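Local structure of NADPH-dependent aldehyde reductase YqhD (Escherichia coli, 4QGS) at residues Q273-M287 with L367-E381. The protein reduces a broad range of short-chain aldehydes to alcohols with NADPH, as a zinc-dependent member of the iron-containing alcohol dehydrogenase family. Residues are numbered along the deposited sequence; the frame is centred on the assembly and turned at random.
Sequences QDWATHMLGHELTAM and LLKKLEEHGMTQLGE. With ZN (zinc ion), chain B.
Glu283, Leu280 and Met279 of helix 276-287 pack on helix 367-373 and the loop after it, a helix-helix contact in the all-helical C-terminal part of this iron-containing alcohol dehydrogenase, the short axes crossing at 118° and 9.9 Å apart. Leu371 lies in the middle: its CD1 is pressed against Leu280 CD2 at a snug 3.5 Å, while its CD2 meets Glu283 CG. Toward the C-terminal end of helix 276-287, Leu367 spreads its methyls, CD1 on Leu284 CD2 and CD2 on Met287 SD. The one direct hydrogen bond between the segments is His374 ND1 to Glu283 OE2, 2.6 Å and nearly straight at 165°; it uses the syn lone pair, with carboxylate and ring almost coplanar. The bend of Glu283 at chi2 (-60°) leaves CG on Leu371 and turns the carboxylate toward the His374 edge, with OE1 beside Lys370 CB. With an alanine here, His374 ND1 would probably lose its acceptor and Leu371 CD2 the methylene it rests on. Beyond a Schellman motif at Gly375, the loop runs along helix 276-287 toward its N-terminus: Met376 CE touches Met279 SD at 3.5 Å, the two chains crossing at about a right angle, and Leu379 sets CB on Ala276 CB and CD1 on Met279 CB. A water then links Asp274 O to Gly380 N. Asp274 OD2 and Glu381 OE1, 3.4 Å apart, are like charges; Lys311, salt-bridged to both residues, probably offsets their repulsion. The apolar contacts thus lie between a His-carboxylate bond and a lysine-balanced acidic pair, on a helix whose His278, turned from this interface, binds the catalytic zinc with Asp205, His209 and His292.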
loop_
_atom_site.group_PDB
_atom_site.type_symbol
_atom_site.label_atom_id
_atom_site.label_comp_id
_atom_site.label_asym_id
_atom_site.label_seq_id
_atom_site.Cartn_x
_atom_site.Cartn_y
_atom_site.Cartn_z
ATOM N N GLN A 273 -11.089 -5.764 -10.872
ATOM C CA GLN A 273 -10.586 -4.866 -9.836
ATOM C C GLN A 273 -11.173 -3.493 -10.025
ATOM O O GLN A 273 -11.384 -3.048 -11.145
ATOM C CB GLN A 273 -9.065 -4.819 -9.858
ATOM C CG GLN A 273 -8.439 -6.193 -9.547
ATOM C CD GLN A 273 -6.946 -6.151 -9.400
ATOM O OE1 GLN A 273 -6.359 -5.095 -9.172
ATOM N NE2 GLN A 273 -6.310 -7.313 -9.536
ATOM N N ASP A 274 -11.417 -2.819 -8.906
ATOM C CA ASP A 274 -12.141 -1.559 -8.898
ATOM C C ASP A 274 -11.142 -0.399 -8.887
ATOM O O ASP A 274 -10.776 0.123 -9.938
ATOM C CB ASP A 274 -13.077 -1.540 -7.682
ATOM C CG ASP A 274 -13.953 -0.288 -7.611
ATOM O OD1 ASP A 274 -13.703 0.666 -8.360
ATOM O OD2 ASP A 274 -14.884 -0.282 -6.780
ATOM N N TRP A 275 -10.711 -0.031 -7.677
ATOM C CA TRP A 275 -9.732 1.026 -7.379
ATOM C C TRP A 275 -10.308 2.426 -7.481
ATOM O O TRP A 275 -9.576 3.390 -7.307
ATOM C CB TRP A 275 -8.480 0.910 -8.256
ATOM C CG TRP A 275 -7.792 -0.401 -7.997
ATOM C CD1 TRP A 275 -7.727 -1.472 -8.843
ATOM C CD2 TRP A 275 -7.148 -0.803 -6.786
ATOM N NE1 TRP A 275 -7.052 -2.512 -8.238
ATOM C CE2 TRP A 275 -6.689 -2.123 -6.973
ATOM C CE3 TRP A 275 -6.897 -0.169 -5.561
ATOM C CZ2 TRP A 275 -6.001 -2.821 -5.988
ATOM C CZ3 TRP A 275 -6.219 -0.862 -4.582
ATOM C CH2 TRP A 275 -5.771 -2.174 -4.805
ATOM N N ALA A 276 -11.609 2.534 -7.738
ATOM C CA ALA A 276 -12.227 3.864 -7.808
ATOM C C ALA A 276 -12.195 4.559 -6.449
ATOM O O ALA A 276 -12.052 5.786 -6.378
ATOM C CB ALA A 276 -13.656 3.769 -8.317
ATOM N N THR A 277 -12.336 3.785 -5.375
ATOM C CA THR A 277 -12.247 4.362 -4.022
ATOM C C THR A 277 -10.869 4.992 -3.807
ATOM O O THR A 277 -10.764 6.124 -3.309
ATOM C CB THR A 277 -12.532 3.307 -2.934
ATOM O OG1 THR A 277 -13.917 2.926 -2.997
ATOM C CG2 THR A 277 -12.221 3.855 -1.515
ATOM N N HIS A 278 -9.817 4.283 -4.212
ATOM C CA HIS A 278 -8.468 4.843 -4.185
ATOM C C HIS A 278 -8.325 6.101 -5.054
ATOM O O HIS A 278 -7.743 7.086 -4.604
ATOM C CB HIS A 278 -7.422 3.784 -4.602
ATOM C CG HIS A 278 -6.813 3.058 -3.439
ATOM N ND1 HIS A 278 -7.495 2.103 -2.713
ATOM C CD2 HIS A 278 -5.599 3.179 -2.840
ATOM C CE1 HIS A 278 -6.727 1.663 -1.729
ATOM N NE2 HIS A 278 -5.566 2.297 -1.788
ATOM N N MET A 279 -8.851 6.083 -6.282
ATOM C CA MET A 279 -8.677 7.226 -7.172
ATOM C C MET A 279 -9.393 8.466 -6.635
ATOM O O MET A 279 -8.834 9.575 -6.671
ATOM C CB MET A 279 -9.172 6.888 -8.583
ATOM C CG MET A 279 -8.363 5.766 -9.250
ATOM S SD MET A 279 -6.590 6.105 -9.338
ATOM C CE MET A 279 -5.984 5.103 -7.991
ATOM N N LEU A 280 -10.609 8.279 -6.120
ATOM C CA LEU A 280 -11.366 9.393 -5.523
ATOM C C LEU A 280 -10.696 9.875 -4.246
ATOM O O LEU A 280 -10.579 11.076 -3.995
ATOM C CB LEU A 280 -12.808 8.978 -5.217
ATOM C CG LEU A 280 -13.757 8.769 -6.411
ATOM C CD1 LEU A 280 -15.184 8.530 -5.926
ATOM C CD2 LEU A 280 -13.712 9.956 -7.325
ATOM N N GLY A 281 -10.249 8.921 -3.438
ATOM C CA GLY A 281 -9.557 9.248 -2.209
ATOM C C GLY A 281 -8.289 10.048 -2.435
ATOM O O GLY A 281 -7.974 10.957 -1.644
ATOM N N HIS A 282 -7.561 9.725 -3.499
ATOM C CA HIS A 282 -6.289 10.378 -3.796
ATOM C C HIS A 282 -6.447 11.892 -3.975
ATOM O O HIS A 282 -5.564 12.652 -3.606
ATOM C CB HIS A 282 -5.647 9.778 -5.051
ATOM C CG HIS A 282 -4.993 8.443 -4.831
ATOM N ND1 HIS A 282 -4.457 7.704 -5.864
ATOM C CD2 HIS A 282 -4.791 7.714 -3.706
ATOM C CE1 HIS A 282 -3.952 6.580 -5.387
ATOM N NE2 HIS A 282 -4.143 6.560 -4.081
ATOM N N GLU A 283 -7.562 12.324 -4.562
ATOM C CA GLU A 283 -7.803 13.760 -4.736
ATOM C C GLU A 283 -8.052 14.468 -3.403
ATOM O O GLU A 283 -7.713 15.645 -3.262
ATOM C CB GLU A 283 -8.980 14.007 -5.687
ATOM C CG GLU A 283 -8.822 13.375 -7.063
ATOM C CD GLU A 283 -7.609 13.847 -7.849
ATOM O OE1 GLU A 283 -6.938 14.824 -7.469
ATOM O OE2 GLU A 283 -7.325 13.224 -8.891
ATOM N N LEU A 284 -8.629 13.763 -2.425
ATOM C CA LEU A 284 -8.808 14.337 -1.083
ATOM C C LEU A 284 -7.461 14.546 -0.379
ATOM O O LEU A 284 -7.264 15.541 0.320
ATOM C CB LEU A 284 -9.725 13.451 -0.224
ATOM C CG LEU A 284 -11.180 13.363 -0.739
ATOM C CD1 LEU A 284 -11.973 12.334 0.064
ATOM C CD2 LEU A 284 -11.870 14.746 -0.636
ATOM N N THR A 285 -6.535 13.609 -0.563
ATOM C CA THR A 285 -5.208 13.774 0.021
ATOM C C THR A 285 -4.470 14.931 -0.654
ATOM O O THR A 285 -3.895 15.799 0.020
ATOM C CB THR A 285 -4.357 12.484 -0.093
ATOM O OG1 THR A 285 -4.940 11.453 0.717
ATOM C CG2 THR A 285 -2.924 12.776 0.395
ATOM N N ALA A 286 -4.510 14.959 -1.984
ATOM C CA ALA A 286 -3.804 15.979 -2.754
ATOM C C ALA A 286 -4.301 17.378 -2.420
ATOM O O ALA A 286 -3.514 18.316 -2.269
ATOM C CB ALA A 286 -3.954 15.717 -4.253
ATOM N N MET A 287 -5.611 17.513 -2.280
ATOM C CA MET A 287 -6.195 18.839 -2.077
ATOM C C MET A 287 -6.287 19.284 -0.623
ATOM O O MET A 287 -6.118 20.476 -0.329
ATOM C CB MET A 287 -7.587 18.901 -2.703
ATOM C CG MET A 287 -8.163 20.307 -2.684
ATOM S SD MET A 287 -9.672 20.425 -3.650
ATOM C CE MET A 287 -9.054 20.114 -5.309
ATOM N N LEU A 367 -12.486 19.292 -6.693
ATOM C CA LEU A 367 -12.070 17.882 -6.730
ATOM C C LEU A 367 -12.368 17.252 -8.093
ATOM O O LEU A 367 -11.541 16.525 -8.658
ATOM C CB LEU A 367 -12.762 17.082 -5.623
ATOM C CG LEU A 367 -12.345 17.432 -4.195
ATOM C CD1 LEU A 367 -13.322 16.865 -3.153
ATOM C CD2 LEU A 367 -10.899 16.950 -3.907
ATOM N N LEU A 368 -13.553 17.542 -8.621
ATOM C CA LEU A 368 -13.965 16.984 -9.899
ATOM C C LEU A 368 -13.100 17.523 -11.036
ATOM O O LEU A 368 -12.786 16.790 -11.970
ATOM C CB LEU A 368 -15.448 17.266 -10.158
ATOM C CG LEU A 368 -16.379 16.600 -9.140
ATOM C CD1 LEU A 368 -17.791 17.172 -9.243
ATOM C CD2 LEU A 368 -16.396 15.077 -9.272
ATOM N N LYS A 369 -12.705 18.793 -10.941
ATOM C CA LYS A 369 -11.769 19.371 -11.909
ATOM C C LYS A 369 -10.437 18.619 -11.886
ATOM O O LYS A 369 -9.859 18.336 -12.924
ATOM C CB LYS A 369 -11.539 20.861 -11.621
ATOM C CG LYS A 369 -12.734 21.743 -11.966
ATOM C CD LYS A 369 -12.403 23.230 -11.816
ATOM C CE LYS A 369 -13.548 24.118 -12.294
ATOM N NZ LYS A 369 -14.795 23.972 -11.490
ATOM N N LYS A 370 -9.960 18.290 -10.690
ATOM C CA LYS A 370 -8.718 17.537 -10.562
ATOM C C LYS A 370 -8.838 16.124 -11.114
ATOM O O LYS A 370 -7.931 15.655 -11.804
ATOM C CB LYS A 370 -8.271 17.495 -9.104
ATOM C CG LYS A 370 -7.519 18.752 -8.675
ATOM C CD LYS A 370 -6.255 18.923 -9.518
ATOM C CE LYS A 370 -5.481 20.170 -9.137
ATOM N NZ LYS A 370 -4.201 20.276 -9.907
ATOM N N LEU A 371 -9.941 15.441 -10.810
ATOM C CA LEU A 371 -10.192 14.126 -11.405
ATOM C C LEU A 371 -10.122 14.196 -12.919
ATOM O O LEU A 371 -9.500 13.345 -13.558
ATOM C CB LEU A 371 -11.557 13.577 -11.002
ATOM C CG LEU A 371 -11.785 12.968 -9.623
ATOM C CD1 LEU A 371 -13.260 12.624 -9.543
ATOM C CD2 LEU A 371 -10.906 11.719 -9.391
ATOM N N GLU A 372 -10.770 15.204 -13.492
ATOM C CA GLU A 372 -10.790 15.328 -14.941
ATOM C C GLU A 372 -9.390 15.604 -15.473
ATOM O O GLU A 372 -8.977 15.029 -16.487
ATOM C CB GLU A 372 -11.774 16.419 -15.381
ATOM C CG GLU A 372 -11.825 16.621 -16.892
ATOM C CD GLU A 372 -13.047 17.399 -17.345
ATOM O OE1 GLU A 372 -13.588 18.184 -16.545
ATOM O OE2 GLU A 372 -13.468 17.225 -18.509
ATOM N N GLU A 373 -8.658 16.466 -14.774
ATOM C CA GLU A 373 -7.290 16.805 -15.148
ATOM C C GLU A 373 -6.398 15.555 -15.131
ATOM O O GLU A 373 -5.501 15.391 -15.968
ATOM C CB GLU A 373 -6.742 17.874 -14.194
ATOM C CG GLU A 373 -5.335 18.360 -14.509
ATOM C CD GLU A 373 -4.812 19.354 -13.480
ATOM O OE1 GLU A 373 -5.630 20.065 -12.848
ATOM O OE2 GLU A 373 -3.576 19.416 -13.303
ATOM N N HIS A 374 -6.671 14.670 -14.179
ATOM C CA HIS A 374 -5.856 13.482 -13.983
ATOM C C HIS A 374 -6.348 12.282 -14.790
ATOM O O HIS A 374 -5.816 11.180 -14.655
ATOM C CB HIS A 374 -5.809 13.138 -12.499
ATOM C CG HIS A 374 -5.167 14.199 -11.662
ATOM N ND1 HIS A 374 -5.435 14.350 -10.321
ATOM C CD2 HIS A 374 -4.255 15.149 -11.976
ATOM C CE1 HIS A 374 -4.725 15.361 -9.842
ATOM N NE2 HIS A 374 -4.000 15.861 -10.826
ATOM N N GLY A 375 -7.357 12.504 -15.630
ATOM C CA GLY A 375 -7.864 11.473 -16.522
ATOM C C GLY A 375 -8.704 10.417 -15.833
ATOM O O GLY A 375 -8.926 9.339 -16.378
ATOM N N MET A 376 -9.177 10.731 -14.629
ATOM C CA MET A 376 -9.943 9.781 -13.834
ATOM C C MET A 376 -11.449 9.940 -14.071
ATOM O O MET A 376 -12.172 10.261 -13.141
ATOM C CB MET A 376 -9.627 9.984 -12.346
ATOM C CG MET A 376 -8.161 9.874 -12.023
ATOM S SD MET A 376 -7.560 8.190 -12.273
ATOM C CE MET A 376 -5.823 8.427 -11.883
ATOM N N THR A 377 -11.915 9.690 -15.299
ATOM C CA THR A 377 -13.239 10.103 -15.757
ATOM C C THR A 377 -14.172 8.870 -16.078
ATOM O O THR A 377 -15.359 9.078 -16.375
ATOM C CB THR A 377 -13.092 11.011 -17.027
ATOM O OG1 THR A 377 -12.329 10.273 -17.991
ATOM C CG2 THR A 377 -12.384 12.278 -16.683
ATOM N N GLN A 378 -13.599 7.643 -16.077
ATOM C CA GLN A 378 -14.221 6.340 -16.345
ATOM C C GLN A 378 -13.886 5.351 -15.284
ATOM O O GLN A 378 -13.363 4.321 -15.613
ATOM C CB GLN A 378 -13.650 5.694 -17.590
ATOM C CG GLN A 378 -13.875 6.242 -18.934
ATOM C CD GLN A 378 -13.075 7.554 -19.119
ATOM O OE1 GLN A 378 -12.425 8.005 -18.162
ATOM N NE2 GLN A 378 -12.935 8.016 -20.387
ATOM N N LEU A 379 -14.138 5.619 -14.025
ATOM C CA LEU A 379 -13.551 4.775 -12.988
ATOM C C LEU A 379 -14.357 3.501 -12.726
ATOM O O LEU A 379 -15.489 3.347 -13.205
ATOM C CB LEU A 379 -13.378 5.589 -11.687
ATOM C CG LEU A 379 -12.527 6.860 -11.821
ATOM C CD1 LEU A 379 -12.540 7.638 -10.488
ATOM C CD2 LEU A 379 -11.089 6.500 -12.219
ATOM N N GLY A 380 -13.721 2.567 -12.011
ATOM C CA GLY A 380 -14.381 1.375 -11.517
ATOM C C GLY A 380 -14.180 0.159 -12.399
ATOM O O GLY A 380 -13.730 0.279 -13.537
ATOM N N GLU A 381 -14.533 -1.010 -11.879
ATOM C CA GLU A 381 -14.354 -2.253 -12.640
ATOM C C GLU A 381 -15.240 -2.274 -13.890
ATOM O O GLU A 381 -14.972 -3.020 -14.848
ATOM C CB GLU A 381 -14.631 -3.484 -11.769
ATOM C CG GLU A 381 -16.056 -3.663 -11.279
ATOM C CD GLU A 381 -16.317 -2.987 -9.939
ATOM O OE1 GLU A 381 -15.575 -2.040 -9.581
ATOM O OE2 GLU A 381 -17.269 -3.402 -9.244
HETATM ZN ZN ZN B . -3.879 2.207 -0.453
HETATM O O HOH W 1 -11.057 2.791 -11.003
HETATM O O HOH W 2 -2.615 2.691 -2.053
HETATM O O HOH W 3 -1.874 1.995 0.300
#